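PDB 2P4F: similar to sp|P32453 Saccharomyces cerevisiae YNL315c ATP11 from Candida glabrata CBS 138, which probably acts as a mitochondrial chaperone that binds unassembled F1-ATPase beta subunits during assembly of ATP synthase. Local coordinates for residues Glu120-Arg124 with Leu134-Val138; Leu181-Gln185 with Cys196-Leu201; Asn253-Phe257 with Leu293-Asn299. All coordinates share one frame; numbering follows the deposited sequence.

Interaction 1 (Glu120-Arg124 with Leu134-Val138); sequences EFLWR and LVAVV
The indole of W123 leans against V135 and V137, where helix 116-126 packs on strand 133-139, an outermost strand of the six-stranded antiparallel sheet that forms the half barrel. Helix segment and strand segment run nearly antiparallel, at 166°. The W123 side chain is swung anti to its own backbone nitrogen (chi1 -178°), which carries the five-membered end of the indole toward the strand. Its CD1 comes obliquely to CG1 of V135 at 3.6 Å, while CG2 of V137 lies farther off, 4.1 Å from the same CD1. The pyrrole nitrogen is not spent on this strand: W123 NE1 donates to the carbonyl of M232 on the adjoining strand, so one large residue serves both greasy packing and a buried polar bond. Valine suits the strand side, since its beta branch is at ease in an extended backbone, and each valine turns one methyl to the ring, CG1 from V135 and CG2 from V137.

One turn before R124, E120 lays its methylene chain across V137, with CG 3.7 Å from V137 CG2, and reaches on to the exposed edge of the contact. There its carboxylate meets the guanidinium of R124 in a side-on salt bridge whose two nitrogens both seek OE2. NE, 2.9 Å from OE2, takes the anti lone pair; NH2, 2.8 Å from OE2, arrives from 39° above the carboxylate plane. OE2 itself lies in the guanidinium plane, so the paired bonds should hold that plane's rotation. No direct hydrogen bond joins helix to strand here; waters do it instead. One links R124 NH1 to the carbonyl oxygen of V135, and another accepts from R124 NH2 at 2.8 Å and from V137 N at 2.9 Å.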
ATOM      1  N   GLU A 120     -12.295 -11.873  -9.107  1.00 18.74           N
ATOM      2  CA  GLU A 120     -12.596 -10.591  -8.451  1.00 17.83           C
ATOM      3  C   GLU A 120     -13.867 -10.699  -7.622  1.00 18.60           C
ATOM      4  O   GLU A 120     -13.895 -10.204  -6.482  1.00 21.12           O
ATOM      5  CB  GLU A 120     -12.699  -9.449  -9.450  1.00 20.18           C
ATOM      6  CG  GLU A 120     -13.065  -8.139  -8.758  1.00 23.98           C
ATOM      7  CD  GLU A 120     -12.915  -6.908  -9.642  1.00 30.06           C
ATOM      8  OE1 GLU A 120     -12.402  -7.016 -10.787  1.00 38.66           O
ATOM      9  OE2 GLU A 120     -13.321  -5.788  -9.218  1.00 39.44           O
ATOM     10  N   PHE A 121     -14.911 -11.371  -8.139  1.00 18.07           N
ATOM     11  CA  PHE A 121     -16.154 -11.513  -7.328  1.00 18.48           C
ATOM     12  C   PHE A 121     -15.883 -12.252  -6.040  1.00 18.28           C
ATOM     13  O   PHE A 121     -16.338 -11.899  -4.956  1.00 20.19           O
ATOM     14  CB  PHE A 121     -17.171 -12.302  -8.144  1.00 19.14           C
ATOM     15  CG  PHE A 121     -17.803 -11.485  -9.283  1.00 20.43           C
ATOM     16  CD1 PHE A 121     -17.647 -10.118  -9.454  1.00 24.03           C
ATOM     17  CD2 PHE A 121     -18.565 -12.175 -10.197  1.00 25.02           C
ATOM     18  CE1 PHE A 121     -18.263  -9.478 -10.511  1.00 26.36           C
ATOM     19  CE2 PHE A 121     -19.226 -11.534 -11.227  1.00 29.44           C
ATOM     20  CZ  PHE A 121     -19.077 -10.165 -11.391  1.00 30.13           C
ATOM     21  N   LEU A 122     -15.108 -13.337  -6.180  1.00 18.93           N
ATOM     22  CA  LEU A 122     -14.849 -14.148  -4.964  1.00 19.30           C
ATOM     23  C   LEU A 122     -14.040 -13.385  -3.936  1.00 18.81           C
ATOM     24  O   LEU A 122     -14.249 -13.515  -2.745  1.00 21.46           O
ATOM     25  CB  LEU A 122     -14.102 -15.435  -5.308  1.00 21.28           C
ATOM     26  CG  LEU A 122     -14.910 -16.474  -6.089  1.00 22.23           C
ATOM     27  CD1 LEU A 122     -13.956 -17.606  -6.446  1.00 30.29           C
ATOM     28  CD2 LEU A 122     -16.086 -16.952  -5.221  1.00 23.10           C
ATOM     29  N   TRP A 123     -13.082 -12.627  -4.446  1.00 18.81           N
ATOM     30  CA  TRP A 123     -12.211 -11.870  -3.507  1.00 18.93           C
ATOM     31  C   TRP A 123     -13.022 -10.806  -2.785  1.00 19.11           C
ATOM     32  O   TRP A 123     -12.912 -10.635  -1.561  1.00 22.28           O
ATOM     33  CB  TRP A 123     -11.114 -11.233  -4.306  1.00 19.23           C
ATOM     34  CG  TRP A 123     -10.071 -10.457  -3.576  1.00 18.01           C
ATOM     35  CD1 TRP A 123      -9.765  -9.120  -3.637  1.00 18.73           C
ATOM     36  CD2 TRP A 123      -9.135 -11.044  -2.642  1.00 17.91           C
ATOM     37  NE1 TRP A 123      -8.696  -8.865  -2.785  1.00 19.71           N
ATOM     38  CE2 TRP A 123      -8.293 -10.016  -2.171  1.00 18.04           C
ATOM     39  CE3 TRP A 123      -8.937 -12.334  -2.174  1.00 19.33           C
ATOM     40  CZ2 TRP A 123      -7.253 -10.210  -1.253  1.00 18.59           C
ATOM     41  CZ3 TRP A 123      -7.903 -12.549  -1.246  1.00 19.71           C
ATOM     42  CH2 TRP A 123      -7.087 -11.500  -0.799  1.00 19.44           C
ATOM     43  N   ARG A 124     -13.870 -10.098  -3.566  1.00 19.78           N
ATOM     44  CA  ARG A 124     -14.694  -9.096  -2.878  1.00 21.30           C
ATOM     45  C   ARG A 124     -15.675  -9.759  -1.922  1.00 21.69           C
ATOM     46  O   ARG A 124     -15.927  -9.208  -0.843  1.00 23.89           O
ATOM     47  CB  ARG A 124     -15.389  -8.214  -3.926  1.00 22.25           C
ATOM     48  CG  ARG A 124     -14.367  -7.404  -4.731  1.00 23.53           C
ATOM     49  CD  ARG A 124     -15.123  -6.413  -5.603  1.00 26.38           C
ATOM     50  NE  ARG A 124     -14.188  -5.684  -6.454  1.00 30.01           N
ATOM     51  CZ  ARG A 124     -13.391  -4.683  -6.106  1.00 33.02           C
ATOM     52  NH1 ARG A 124     -13.391  -4.233  -4.854  1.00 31.03           N
ATOM     53  NH2 ARG A 124     -12.595  -4.130  -7.025  1.00 35.13           N
ATOM     54  N   LEU A 134     -10.041  -2.751   3.386  1.00 26.07           N
ATOM     55  CA  LEU A 134      -9.690  -2.179   2.093  1.00 26.21           C
ATOM     56  C   LEU A 134      -9.507  -3.328   1.116  1.00 22.28           C
ATOM     57  O   LEU A 134      -8.802  -4.298   1.394  1.00 27.07           O
ATOM     58  CB  LEU A 134      -8.375  -1.384   2.140  1.00 28.82           C
ATOM     59  CG  LEU A 134      -8.342  -0.141   3.059  1.00 34.77           C
ATOM     60  CD1 LEU A 134      -7.115   0.690   2.757  1.00 48.32           C
ATOM     61  CD2 LEU A 134      -9.578   0.708   2.872  1.00 45.05           C
ATOM     62  N   VAL A 135     -10.186  -3.297  -0.035  1.00 23.09           N
ATOM     63  CA  VAL A 135     -10.118  -4.392  -0.972  1.00 22.13           C
ATOM     64  C   VAL A 135      -9.950  -3.829  -2.370  1.00 21.60           C
ATOM     65  O   VAL A 135     -10.657  -2.867  -2.690  1.00 28.06           O
ATOM     66  CB  VAL A 135     -11.401  -5.257  -0.923  1.00 26.16           C
ATOM     67  CG1 VAL A 135     -11.315  -6.430  -1.879  1.00 26.13           C
ATOM     68  CG2 VAL A 135     -11.624  -5.761   0.500  1.00 34.69           C
ATOM     69  N   ALA A 136      -9.059  -4.401  -3.173  1.00 20.18           N
ATOM     70  CA  ALA A 136      -8.910  -3.940  -4.554  1.00 20.09           C
ATOM     71  C   ALA A 136      -8.401  -5.080  -5.406  1.00 18.92           C
ATOM     72  O   ALA A 136      -7.844  -6.048  -4.874  1.00 19.37           O
ATOM     73  CB  ALA A 136      -7.942  -2.756  -4.652  1.00 23.11           C
ATOM     74  N   VAL A 137      -8.598  -4.907  -6.712  1.00 21.79           N
ATOM     75  CA  VAL A 137      -7.927  -5.742  -7.691  1.00 21.96           C
ATOM     76  C   VAL A 137      -7.183  -4.797  -8.640  1.00 22.87           C
ATOM     77  O   VAL A 137      -7.858  -3.903  -9.192  1.00 32.72           O
ATOM     78  CB  VAL A 137      -8.943  -6.613  -8.431  1.00 29.45           C
ATOM     79  CG1 VAL A 137      -8.238  -7.426  -9.502  1.00 39.58           C
ATOM     80  CG2 VAL A 137      -9.647  -7.513  -7.425  1.00 33.52           C
ATOM     81  N   VAL A 138      -5.897  -4.952  -8.823  1.00 26.19           N
ATOM     82  CA  VAL A 138      -4.992  -4.033  -9.528  1.00 27.50           C
ATOM     83  C   VAL A 138      -4.369  -4.730 -10.707  1.00 25.90           C
ATOM     84  O   VAL A 138      -3.896  -5.849 -10.518  1.00 28.54           O
ATOM     85  CB  VAL A 138      -3.868  -3.577  -8.544  1.00 29.57           C
ATOM     86  CG1 VAL A 138      -2.909  -2.591  -9.140  1.00 34.76           C
ATOM     87  CG2 VAL A 138      -4.494  -2.973  -7.273  1.00 43.04           C
TER
HETATM   88  O   HOH W   1     -10.204  -2.623  -7.391  1.00 36.46           O
HETATM   89  O   HOH W   2     -11.732  -1.428  -5.083  1.00 47.60           O

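Interaction 2 (Leu181-Gln185 with Cys196-Leu201); sequences LQYVQ and CLITSL
Chi1 of -87° in Y183 sets CG beside the backbone nitrogen, and chi1 of -173° in L201 throws CG the other way, anti to nitrogen, so that the leucine crosses the phenol ring. Methyl CD1 of L201 sits over one ring face, 3.8 Å from the centroid and 17° off the normal: a CH-pi contact, displaced slightly toward the rim near CZ. A second neighbour, Y204, meets the Y183 ring edge to face.

These residues belong to the beta hairpin of strands 179-190 and 193-200, inside the antiparallel sheet. Y183 with T199 and Q185 with L197 are hydrogen-bonded pairs; Y183 N reaches T199 O at 2.8 Å, and L197 N reaches Q185 O at 2.8 Å. Past the last pair, L201 N still bonds to L181 O at 3.0 Å, with the donor tilted out of the carbonyl plane.

Q182, V184, I198 and S200 share the opposite face. V184 and I198 turn their branched side chains to helix 244-257, where bulky aliphatics fill the interior, and V184 CG1 also lies 3.7 Å from C196 SG. Q182 bends at chi2, folding its amide back beside S200: OE1 accepts from H214, NE2 donates to the E180 carbonyl, and a water takes a hydrogen from NE2 at 3.0 Å while donating to S200 OG at 2.9 Å. S200 OG is also hydrogen-bonded to E203.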
ATOM      1  N   LEU A 181       2.102  12.960  10.959  1.00 19.63           N
ATOM      2  CA  LEU A 181       2.926  12.146  10.075  1.00 19.09           C
ATOM      3  C   LEU A 181       2.786  10.654  10.351  1.00 17.90           C
ATOM      4  O   LEU A 181       2.674  10.259  11.507  1.00 19.82           O
ATOM      5  CB  LEU A 181       4.409  12.533  10.248  1.00 18.92           C
ATOM      6  CG  LEU A 181       4.728  13.994   9.936  1.00 20.55           C
ATOM      7  CD1 LEU A 181       6.227  14.234  10.207  1.00 21.77           C
ATOM      8  CD2 LEU A 181       4.325  14.342   8.508  1.00 23.97           C
ATOM      9  N   GLN A 182       2.842   9.922   9.244  1.00 16.32           N
ATOM     10  CA  GLN A 182       2.755   8.466   9.238  1.00 16.55           C
ATOM     11  C   GLN A 182       3.992   7.897   8.586  1.00 16.47           C
ATOM     12  O   GLN A 182       4.370   8.437   7.550  1.00 20.48           O
ATOM     13  CB  GLN A 182       1.541   8.025   8.417  1.00 18.59           C
ATOM     14  CG  GLN A 182       0.252   8.767   8.775  1.00 20.06           C
ATOM     15  CD  GLN A 182      -0.199   8.610  10.210  1.00 20.52           C
ATOM     16  OE1 GLN A 182      -0.240   7.485  10.718  1.00 24.64           O
ATOM     17  NE2 GLN A 182      -0.581   9.702  10.904  1.00 23.62           N
ATOM     18  N   TYR A 183       4.556   6.828   9.139  1.00 16.36           N
ATOM     19  CA  TYR A 183       5.503   6.053   8.340  1.00 16.28           C
ATOM     20  C   TYR A 183       4.758   5.129   7.416  1.00 15.56           C
ATOM     21  O   TYR A 183       3.720   4.554   7.806  1.00 17.66           O
ATOM     22  CB  TYR A 183       6.329   5.190   9.287  1.00 15.91           C
ATOM     23  CG  TYR A 183       7.568   5.841   9.868  1.00 16.09           C
ATOM     24  CD1 TYR A 183       8.519   6.375   9.005  1.00 17.65           C
ATOM     25  CD2 TYR A 183       7.812   5.883  11.224  1.00 18.66           C
ATOM     26  CE1 TYR A 183       9.680   6.976   9.497  1.00 18.26           C
ATOM     27  CE2 TYR A 183       8.960   6.460  11.741  1.00 18.87           C
ATOM     28  CZ  TYR A 183       9.891   7.018  10.861  1.00 19.57           C
ATOM     29  OH  TYR A 183      11.047   7.572  11.308  1.00 21.21           O
ATOM     30  N   VAL A 184       5.313   4.960   6.225  1.00 15.23           N
ATOM     31  CA  VAL A 184       4.898   3.961   5.252  1.00 15.48           C
ATOM     32  C   VAL A 184       6.043   2.991   5.087  1.00 14.40           C
ATOM     33  O   VAL A 184       7.162   3.483   4.779  1.00 16.53           O
ATOM     34  CB  VAL A 184       4.582   4.619   3.892  1.00 17.77           C
ATOM     35  CG1 VAL A 184       4.264   3.562   2.828  1.00 20.40           C
ATOM     36  CG2 VAL A 184       3.450   5.636   4.049  1.00 22.15           C
ATOM     37  N   GLN A 185       5.864   1.699   5.273  1.00 15.23           N
ATOM     38  CA  GLN A 185       6.970   0.765   5.078  1.00 14.67           C
ATOM     39  C   GLN A 185       6.474  -0.373   4.170  1.00 15.43           C
ATOM     40  O   GLN A 185       5.456  -0.996   4.483  1.00 19.24           O
ATOM     41  CB  GLN A 185       7.497   0.167   6.420  1.00 18.15           C
ATOM     42  CG  GLN A 185       8.829  -0.585   6.185  1.00 22.64           C
ATOM     43  CD  GLN A 185       9.454  -1.077   7.480  1.00 27.88           C
ATOM     44  OE1 GLN A 185       8.854  -0.956   8.590  1.00 34.54           O
ATOM     45  NE2 GLN A 185      10.659  -1.631   7.350  1.00 49.08           N
ATOM     46  N   CYS A 196       2.299  -3.465   2.778  1.00 16.92           N
ATOM     47  CA  CYS A 196       2.526  -2.036   3.011  1.00 16.40           C
ATOM     48  C   CYS A 196       1.992  -1.743   4.401  1.00 15.84           C
ATOM     49  O   CYS A 196       0.780  -2.036   4.646  1.00 17.78           O
ATOM     50  CB  CYS A 196       1.817  -1.221   1.903  1.00 18.94           C
ATOM     51  SG  CYS A 196       2.139   0.560   2.168  1.00 23.40           S
ATOM     52  N   LEU A 197       2.781  -1.238   5.339  1.00 15.60           N
ATOM     53  CA  LEU A 197       2.409  -1.030   6.718  1.00 14.47           C
ATOM     54  C   LEU A 197       2.415   0.474   6.992  1.00 15.31           C
ATOM     55  O   LEU A 197       3.419   1.130   6.633  1.00 16.87           O
ATOM     56  CB  LEU A 197       3.424  -1.690   7.649  1.00 17.86           C
ATOM     57  CG  LEU A 197       3.795  -3.171   7.364  1.00 28.72           C
ATOM     58  CD1 LEU A 197       4.761  -3.642   8.455  1.00 32.03           C
ATOM     59  CD2 LEU A 197       2.569  -4.032   7.238  1.00 28.48           C
ATOM     60  N   ILE A 198       1.379   1.011   7.585  1.00 15.16           N
ATOM     61  CA  ILE A 198       1.313   2.431   7.894  1.00 16.03           C
ATOM     62  C   ILE A 198       1.142   2.602   9.395  1.00 15.37           C
ATOM     63  O   ILE A 198       0.235   2.021  10.003  1.00 18.09           O
ATOM     64  CB  ILE A 198       0.212   3.125   7.051  1.00 19.28           C
ATOM     65  CG1 ILE A 198       0.260   2.717   5.564  1.00 23.72           C
ATOM     66  CG2 ILE A 198       0.326   4.655   7.217  1.00 20.19           C
ATOM     67  CD1 ILE A 198      -0.847   3.377   4.725  1.00 29.73           C
ATOM     68  N   THR A 199       2.029   3.407  10.001  1.00 17.32           N
ATOM     69  CA  THR A 199       2.170   3.541  11.435  1.00 17.40           C
ATOM     70  C   THR A 199       2.262   5.016  11.827  1.00 16.17           C
ATOM     71  O   THR A 199       2.946   5.798  11.133  1.00 19.19           O
ATOM     72  CB  THR A 199       3.477   2.870  11.913  1.00 20.28           C
ATOM     73  OG1 THR A 199       3.479   1.524  11.422  1.00 20.46           O
ATOM     74  CG2 THR A 199       3.554   2.859  13.429  1.00 25.90           C
ATOM     75  N   SER A 200       1.592   5.389  12.891  1.00 20.12           N
ATOM     76  CA  SER A 200       1.733   6.806  13.253  1.00 20.65           C
ATOM     77  C   SER A 200       3.103   7.132  13.813  1.00 20.45           C
ATOM     78  O   SER A 200       3.573   6.433  14.741  1.00 22.82           O
ATOM     79  CB  SER A 200       0.647   7.171  14.256  1.00 28.48           C
ATOM     80  OG  SER A 200       0.764   8.526  14.648  1.00 44.07           O
ATOM     81  N   LEU A 201       3.752   8.150  13.302  1.00 19.59           N
ATOM     82  CA  LEU A 201       5.171   8.339  13.631  1.00 19.07           C
ATOM     83  C   LEU A 201       5.353   8.785  15.070  1.00 19.35           C
ATOM     84  O   LEU A 201       6.299   8.388  15.756  1.00 22.07           O
ATOM     85  CB  LEU A 201       5.740   9.366  12.631  1.00 21.46           C
ATOM     86  CG  LEU A 201       7.261   9.593  12.687  1.00 20.38           C
ATOM     87  CD1 LEU A 201       7.784   9.937  11.293  1.00 24.66           C
ATOM     88  CD2 LEU A 201       7.583  10.714  13.613  1.00 27.17           C
TER
HETATM   89  O   HOH W   3       2.450  11.222  14.110  1.00 26.04           O
HETATM   90  O   HOH W   4      -1.665   9.770  13.682  1.00 37.63           O

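Interaction 3 (Asn253-Phe257 with Leu293-Asn299); sequences NVQRF and LAQSMEN
The carbonyl oxygen of S296 is gripped end-on by R256, whose NH1 and NH2 approach it at 2.9 Å and 3.0 Å. It lies close to the guanidinium plane, so both N-H groups point at it from the rim of the flat group. The same guanidinium turns its other side to N253, three residues earlier on the helix: NE donates to N253 OD1 at 2.8 Å, nearly straight down the carbonyl bond, and NH1 donates to that oxygen on a lone pair. A bend at chi3 (-56°) folds the arginine into this position between the two oxygens. N253 spends the rest of its amide across the contact, ND2 donating to A294 O at 3.0 Å with an almost linear N-H...O angle of 171°.

Helix 244-257 is thus joined near its C-terminal end to the end of helix 287-295 and the tail beyond it. Carbonyls in a last helical turn have lost their usual amide partners, and the amide of N253 suits A294 O there; R256 serves the S296 carbonyl just past the helix, and the helix end may add to the attraction for R256. R271 of helix 266-280 serves the same region, donating to the carbonyls of L293 and E298.

Beneath the polar layer, F257 sets its ring edge against the backbone at A294, CZ 3.8 Å from A294 N, while L293 CB packs obliquely, 3.9 Å from CZ. Small A294 leaves room for this close approach. Where S296 departs from helical geometry, its OG accepts from E298 N at 3.1 Å, an ST turn that steers the chain toward the C-terminal N299, whose carboxylate is bonded by S263 and T265.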
ATOM      1  N   ASN A 253      -2.275   8.271  -1.759  1.00 22.42           N
ATOM      2  CA  ASN A 253      -1.018   9.009  -1.805  1.00 21.92           C
ATOM      3  C   ASN A 253       0.176   8.080  -1.882  1.00 20.65           C
ATOM      4  O   ASN A 253       1.193   8.421  -2.523  1.00 22.21           O
ATOM      5  CB  ASN A 253      -0.960   9.963  -0.596  1.00 24.05           C
ATOM      6  CG  ASN A 253      -1.157  11.414  -1.019  1.00 23.39           C
ATOM      7  OD1 ASN A 253      -1.029  11.775  -2.201  1.00 28.89           O
ATOM      8  ND2 ASN A 253      -1.451  12.292  -0.084  1.00 31.75           N
ATOM      9  N   VAL A 254       0.104   6.888  -1.281  1.00 20.86           N
ATOM     10  CA  VAL A 254       1.223   5.953  -1.512  1.00 21.10           C
ATOM     11  C   VAL A 254       1.381   5.675  -3.002  1.00 20.63           C
ATOM     12  O   VAL A 254       2.495   5.716  -3.500  1.00 24.52           O
ATOM     13  CB  VAL A 254       0.992   4.621  -0.780  1.00 21.25           C
ATOM     14  CG1 VAL A 254       1.984   3.557  -1.201  1.00 23.80           C
ATOM     15  CG2 VAL A 254       1.071   4.808   0.745  1.00 21.79           C
ATOM     16  N   GLN A 255       0.244   5.464  -3.677  1.00 22.65           N
ATOM     17  CA  GLN A 255       0.323   5.212  -5.110  1.00 24.32           C
ATOM     18  C   GLN A 255       0.923   6.401  -5.852  1.00 23.37           C
ATOM     19  O   GLN A 255       1.693   6.261  -6.808  1.00 27.12           O
ATOM     20  CB  GLN A 255      -1.081   4.935  -5.651  1.00 29.89           C
ATOM     21  CG  GLN A 255      -1.645   3.625  -5.098  1.00 38.21           C
ATOM     22  CD  GLN A 255      -3.023   3.315  -5.645  1.00 50.29           C
ATOM     23  OE1 GLN A 255      -3.699   2.418  -5.157  1.00 62.97           O
ATOM     24  NE2 GLN A 255      -3.411   4.072  -6.677  1.00 65.63           N
ATOM     25  N   ARG A 256       0.589   7.632  -5.458  1.00 22.36           N
ATOM     26  CA  ARG A 256       1.067   8.803  -6.200  1.00 23.42           C
ATOM     27  C   ARG A 256       2.570   8.964  -6.065  1.00 21.79           C
ATOM     28  O   ARG A 256       3.237   9.357  -7.023  1.00 31.71           O
ATOM     29  CB  ARG A 256       0.346  10.084  -5.721  1.00 24.07           C
ATOM     30  CG  ARG A 256      -1.143  10.085  -6.118  1.00 24.39           C
ATOM     31  CD  ARG A 256      -1.735  11.482  -6.236  1.00 29.69           C
ATOM     32  NE  ARG A 256      -1.533  12.221  -4.964  1.00 27.67           N
ATOM     33  CZ  ARG A 256      -1.869  13.508  -4.900  1.00 25.37           C
ATOM     34  NH1 ARG A 256      -1.688  14.191  -3.776  1.00 28.05           N
ATOM     35  NH2 ARG A 256      -2.404  14.129  -5.964  1.00 28.86           N
ATOM     36  N   PHE A 257       3.104   8.694  -4.869  1.00 20.62           N
ATOM     37  CA  PHE A 257       4.546   8.843  -4.654  1.00 20.60           C
ATOM     38  C   PHE A 257       5.316   7.650  -5.220  1.00 20.17           C
ATOM     39  O   PHE A 257       6.429   7.817  -5.747  1.00 23.67           O
ATOM     40  CB  PHE A 257       4.845   9.035  -3.161  1.00 20.49           C
ATOM     41  CG  PHE A 257       4.530  10.473  -2.747  1.00 20.78           C
ATOM     42  CD1 PHE A 257       5.527  11.444  -2.823  1.00 20.38           C
ATOM     43  CD2 PHE A 257       3.262  10.820  -2.298  1.00 20.92           C
ATOM     44  CE1 PHE A 257       5.195  12.735  -2.433  1.00 22.59           C
ATOM     45  CE2 PHE A 257       2.926  12.111  -1.927  1.00 21.69           C
ATOM     46  CZ  PHE A 257       3.915  13.093  -2.001  1.00 21.40           C
ATOM     47  N   LEU A 293       3.281  18.502  -1.564  1.00 28.80           N
ATOM     48  CA  LEU A 293       3.049  17.600  -2.665  1.00 26.01           C
ATOM     49  C   LEU A 293       1.995  16.561  -2.286  1.00 25.56           C
ATOM     50  O   LEU A 293       1.274  16.077  -3.147  1.00 27.08           O
ATOM     51  CB  LEU A 293       4.322  16.859  -3.093  1.00 27.13           C
ATOM     52  CG  LEU A 293       5.405  17.673  -3.792  1.00 29.31           C
ATOM     53  CD1 LEU A 293       6.700  16.867  -3.881  1.00 35.95           C
ATOM     54  CD2 LEU A 293       5.023  18.067  -5.206  1.00 33.80           C
ATOM     55  N   ALA A 294       1.895  16.203  -1.010  1.00 24.16           N
ATOM     56  CA  ALA A 294       0.865  15.217  -0.642  1.00 25.60           C
ATOM     57  C   ALA A 294      -0.535  15.825  -0.691  1.00 27.23           C
ATOM     58  O   ALA A 294      -1.518  15.135  -0.924  1.00 30.24           O
ATOM     59  CB  ALA A 294       1.174  14.709   0.756  1.00 24.79           C
ATOM     60  N   GLN A 295      -0.647  17.138  -0.452  1.00 29.81           N
ATOM     61  CA  GLN A 295      -1.919  17.832  -0.407  1.00 33.28           C
ATOM     62  C   GLN A 295      -2.336  18.332  -1.781  1.00 34.08           C
ATOM     63  O   GLN A 295      -3.542  18.580  -1.932  1.00 39.18           O
ATOM     64  CB  GLN A 295      -1.897  19.054   0.540  1.00 39.00           C
ATOM     65  CG  GLN A 295      -1.703  18.678   1.992  1.00 44.66           C
ATOM     66  CD  GLN A 295      -1.673  19.783   3.014  1.00 50.19           C
ATOM     67  OE1 GLN A 295      -1.471  20.979   2.721  1.00 58.81           O
ATOM     68  NE2 GLN A 295      -1.907  19.354   4.257  1.00 56.50           N
ATOM     69  N   SER A 296      -1.406  18.489  -2.706  1.00 35.13           N
ATOM     70  CA  SER A 296      -1.682  19.001  -4.051  1.00 36.80           C
ATOM     71  C   SER A 296      -2.596  18.060  -4.822  1.00 36.42           C
ATOM     72  O   SER A 296      -2.343  16.843  -4.783  1.00 35.74           O
ATOM     73  CB  SER A 296      -0.409  19.139  -4.903  1.00 37.89           C
ATOM     74  OG  SER A 296      -0.805  19.347  -6.243  1.00 42.14           O
ATOM     75  N   MET A 297      -3.610  18.605  -5.508  1.00 40.22           N
ATOM     76  CA  MET A 297      -4.532  17.763  -6.250  1.00 41.70           C
ATOM     77  C   MET A 297      -4.041  17.340  -7.628  1.00 40.02           C
ATOM     78  O   MET A 297      -4.680  16.544  -8.328  1.00 49.71           O
ATOM     79  CB  MET A 297      -5.876  18.529  -6.366  1.00 51.43           C
ATOM     80  CG  MET A 297      -6.389  18.718  -4.936  1.00 54.59           C
ATOM     81  SD  MET A 297      -7.604  17.465  -4.510  1.00110.72           S
ATOM     82  CE  MET A 297      -6.693  16.411  -3.387  1.00134.56           C
ATOM     83  N   GLU A 298      -2.899  17.877  -8.045  1.00 42.92           N
ATOM     84  CA  GLU A 298      -2.434  17.581  -9.386  1.00 44.42           C
ATOM     85  C   GLU A 298      -1.688  16.250  -9.398  1.00 40.45           C
ATOM     86  O   GLU A 298      -0.989  15.992  -8.418  1.00 40.45           O
ATOM     87  CB  GLU A 298      -1.511  18.683  -9.885  1.00 51.40           C
ATOM     88  CG  GLU A 298      -2.230  20.036  -9.872  1.00 58.94           C
ATOM     89  CD  GLU A 298      -1.324  21.027 -10.581  1.00 67.34           C
ATOM     90  OE1 GLU A 298      -0.458  21.577  -9.871  1.00 73.10           O
ATOM     91  OE2 GLU A 298      -1.494  21.184 -11.801  1.00 82.89           O
ATOM     92  N   ASN A 299      -1.904  15.555 -10.513  1.00 46.03           N
ATOM     93  CA  ASN A 299      -1.286  14.237 -10.660  1.00 46.92           C
ATOM     94  C   ASN A 299      -0.191  14.237 -11.714  1.00 49.58           C
ATOM     95  O   ASN A 299       0.068  15.273 -12.355  1.00 61.92           O
ATOM     96  CB  ASN A 299      -2.334  13.173 -11.030  1.00 52.33           C
ATOM     97  CG  ASN A 299      -3.470  13.150 -10.023  1.00 55.72           C
ATOM     98  OD1 ASN A 299      -4.655  13.175 -10.377  1.00 71.85           O
ATOM     99  ND2 ASN A 299      -3.122  13.110  -8.752  1.00 43.38           N
ATOM    100  OXT ASN A 299       0.392  13.147 -11.880  1.00 52.27           O
TER

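Interactions 1 and 2 both draw on the same antiparallel sheet, on opposite sides of the chain's centre and about 23 Å apart between centres. Interaction 1 is a surface contact at an edge strand, held by apolar packing and waters, whereas interaction 2 lies within the sheet and rests on direct backbone hydrogen bonds. Interaction 3, partly buried like interaction 2, uses side-chain donors to reach carbonyls at and just past a helix end. Helix 244-257 ties those two together: V254 CG2, in 253-257, lies 4.0 Å from V184 CG1, in 181-185. Arginine has different tasks, meeting a carboxylate and water in interaction 1 but a main-chain carbonyl and an asparagine side-chain oxygen in interaction 3.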